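Local coordinates for protein esterase (Sinorhizobium meliloti 1021, PDB 4TX1) that acts as a carbohydrate acetylesterase of the SGNH hydrolase family, removing acetyl groups by ester hydrolysis, at residues Ala66-Leu71 / Asp75-Arg80. Sequence-based numbering, arbitrary orientation.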
loop_
_atom_site.group_PDB
_atom_site.type_symbol
_atom_site.label_atom_id
_atom_site.label_comp_id
_atom_site.label_asym_id
_atom_site.label_seq_id
_atom_site.Cartn_x
_atom_site.Cartn_y
_atom_site.Cartn_z
ATOM N N ALA A 66 11.259 -11.679 -2.814
ATOM C CA ALA A 66 10.642 -10.862 -1.752
ATOM C C ALA A 66 10.859 -9.377 -1.981
ATOM O O ALA A 66 10.988 -8.570 -1.018
ATOM C CB ALA A 66 11.162 -11.255 -0.343
ATOM N N TYR A 67 10.945 -8.992 -3.249
ATOM C CA TYR A 67 11.343 -7.628 -3.648
ATOM C C TYR A 67 10.362 -7.013 -4.614
ATOM O O TYR A 67 9.869 -7.615 -5.519
ATOM C CB TYR A 67 12.755 -7.643 -4.203
ATOM C CG TYR A 67 13.768 -8.240 -3.236
ATOM C CD1 TYR A 67 14.340 -7.460 -2.192
ATOM C CD2 TYR A 67 14.079 -9.562 -3.284
ATOM C CE1 TYR A 67 15.163 -8.046 -1.267
ATOM C CE2 TYR A 67 14.899 -10.152 -2.292
ATOM C CZ TYR A 67 15.458 -9.363 -1.320
ATOM O OH TYR A 67 16.328 -9.957 -0.440
ATOM N N ASP A 68 10.119 -5.720 -4.469
ATOM C CA ASP A 68 9.194 -5.045 -5.334
ATOM C C ASP A 68 9.776 -4.794 -6.735
ATOM O O ASP A 68 10.969 -4.468 -6.910
ATOM C CB ASP A 68 8.944 -3.662 -4.748
ATOM C CG ASP A 68 8.231 -3.718 -3.413
ATOM O OD1 ASP A 68 7.373 -4.630 -3.226
ATOM O OD2 ASP A 68 8.669 -2.868 -2.513
ATOM N N ASP A 69 8.921 -4.897 -7.708
ATOM C CA ASP A 69 9.203 -4.605 -9.109
ATOM C C ASP A 69 7.951 -4.126 -9.746
ATOM O O ASP A 69 6.976 -4.869 -9.865
ATOM C CB ASP A 69 9.813 -5.835 -9.802
ATOM C CG ASP A 69 10.106 -5.604 -11.267
ATOM O OD1 ASP A 69 9.577 -4.650 -11.783
ATOM O OD2 ASP A 69 10.807 -6.434 -11.942
ATOM N N HIS A 70 7.898 -2.828 -10.106
ATOM C CA HIS A 70 6.691 -2.155 -10.591
ATOM C C HIS A 70 6.684 -1.988 -12.108
ATOM O O HIS A 70 5.965 -1.192 -12.679
ATOM C CB HIS A 70 6.540 -0.774 -9.916
ATOM C CG HIS A 70 6.612 -0.806 -8.433
ATOM N ND1 HIS A 70 5.678 -1.457 -7.644
ATOM C CD2 HIS A 70 7.551 -0.320 -7.583
ATOM C CE1 HIS A 70 6.012 -1.300 -6.365
ATOM N NE2 HIS A 70 7.118 -0.576 -6.313
ATOM N N LEU A 71 7.489 -2.787 -12.793
ATOM C CA LEU A 71 7.625 -2.679 -14.219
ATOM C C LEU A 71 6.635 -3.438 -15.108
ATOM O O LEU A 71 6.654 -3.315 -16.376
ATOM C CB LEU A 71 9.079 -3.047 -14.624
ATOM C CG LEU A 71 10.169 -2.157 -14.055
ATOM C CD1 LEU A 71 11.568 -2.748 -14.329
ATOM C CD2 LEU A 71 10.049 -0.719 -14.571
ATOM N N ASP A 75 1.829 -7.706 -9.435
ATOM C CA ASP A 75 2.713 -7.576 -8.244
ATOM C C ASP A 75 3.700 -8.693 -8.351
ATOM O O ASP A 75 3.359 -9.866 -8.160
ATOM C CB ASP A 75 1.937 -7.602 -6.956
ATOM C CG ASP A 75 2.755 -7.402 -5.749
ATOM O OD1 ASP A 75 4.017 -7.336 -5.827
ATOM O OD2 ASP A 75 2.071 -7.166 -4.680
ATOM N N ARG A 76 4.962 -8.305 -8.610
ATOM C CA ARG A 76 6.079 -9.269 -8.798
ATOM C C ARG A 76 6.746 -9.628 -7.472
ATOM O O ARG A 76 7.692 -10.389 -7.450
ATOM C CB ARG A 76 7.075 -8.666 -9.774
ATOM C CG ARG A 76 6.602 -8.801 -11.223
ATOM C CD ARG A 76 7.565 -8.100 -12.156
ATOM N NE ARG A 76 7.333 -8.536 -13.523
ATOM C CZ ARG A 76 8.019 -8.083 -14.574
ATOM N NH1 ARG A 76 8.886 -7.084 -14.461
ATOM N NH2 ARG A 76 7.778 -8.547 -15.796
ATOM N N ASN A 77 6.306 -9.048 -6.357
ATOM C CA ASN A 77 6.962 -9.407 -5.095
ATOM C C ASN A 77 6.412 -10.751 -4.591
ATOM O O ASN A 77 5.259 -10.914 -4.286
ATOM C CB ASN A 77 6.660 -8.285 -4.046
ATOM C CG ASN A 77 7.390 -8.447 -2.740
ATOM O OD1 ASN A 77 7.899 -7.373 -2.166
ATOM N ND2 ASN A 77 7.411 -9.616 -2.184
ATOM N N GLY A 78 7.296 -11.763 -4.594
ATOM C CA GLY A 78 6.795 -13.094 -4.309
ATOM C C GLY A 78 6.229 -13.202 -2.919
ATOM O O GLY A 78 5.239 -13.860 -2.717
ATOM N N ALA A 79 6.835 -12.518 -1.973
ATOM C CA ALA A 79 6.410 -12.622 -0.594
ATOM C C ALA A 79 5.093 -11.912 -0.346
ATOM O O ALA A 79 4.271 -12.388 0.429
ATOM C CB ALA A 79 7.487 -12.061 0.303
ATOM N N ARG A 80 4.860 -10.767 -0.964
ATOM C CA ARG A 80 3.593 -10.043 -0.765
ATOM C C ARG A 80 2.393 -10.811 -1.283
ATOM O O ARG A 80 1.334 -10.798 -0.691
ATOM C CB ARG A 80 3.646 -8.620 -1.380
ATOM C CG ARG A 80 2.337 -7.850 -1.054
ATOM C CD ARG A 80 2.673 -6.318 -1.192
ATOM N NE ARG A 80 3.361 -6.062 -2.471
ATOM C CZ ARG A 80 4.459 -5.413 -2.637
ATOM N NH1 ARG A 80 5.050 -4.769 -1.573
ATOM N NH2 ARG A 80 4.948 -5.304 -3.886
HETATM O O HOH W 1 6.811 -2.020 -0.748
HETATM O O HOH W 2 5.967 -5.596 -7.162
#
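Asp68 and Arg80 meet with carboxylate and guanidinium planes nearly parallel (16° apart) but offset, NH2 reaching OD1 from above the carboxylate plane; the two side chains run at about a right angle. Asp68 OD1 sits at the guanidinium edge, 2.6 Å from Arg80 NH2, with a weak bond from NH1. Asp75 takes another part of that edge side-on: Arg80 NE points almost straight (175°) at the syn lone pair of Asp75 OD2, 2.8 Å away, while NH2 bonds Asp75 OD1. A bend at chi3 turns the arginine tip back to its two acids. Asp75 OD1 also accepts from Asn77 N at 2.9 Å in an Asx turn, on the face opposite Arg80 NH2, and from a water that links it to Asp69 N.

The second ion pair is looser and steeply turned, with planes 75° apart: Arg76, extended from CG to NE, places NH1 3.2 Å from Asp69 OD2, above the carboxylate plane. Asp69 OD1 meanwhile accepts from Leu71 N in its own Asx turn.

Asp68 OD2 bonds His70 of a neighbouring subunit. Asp68 thus ties segment 66-71 to the start of helix 78-89 at a subunit interface, while Asp75 holds the guanidinium in place and Arg80 probably offsets the acids' mutual repulsion.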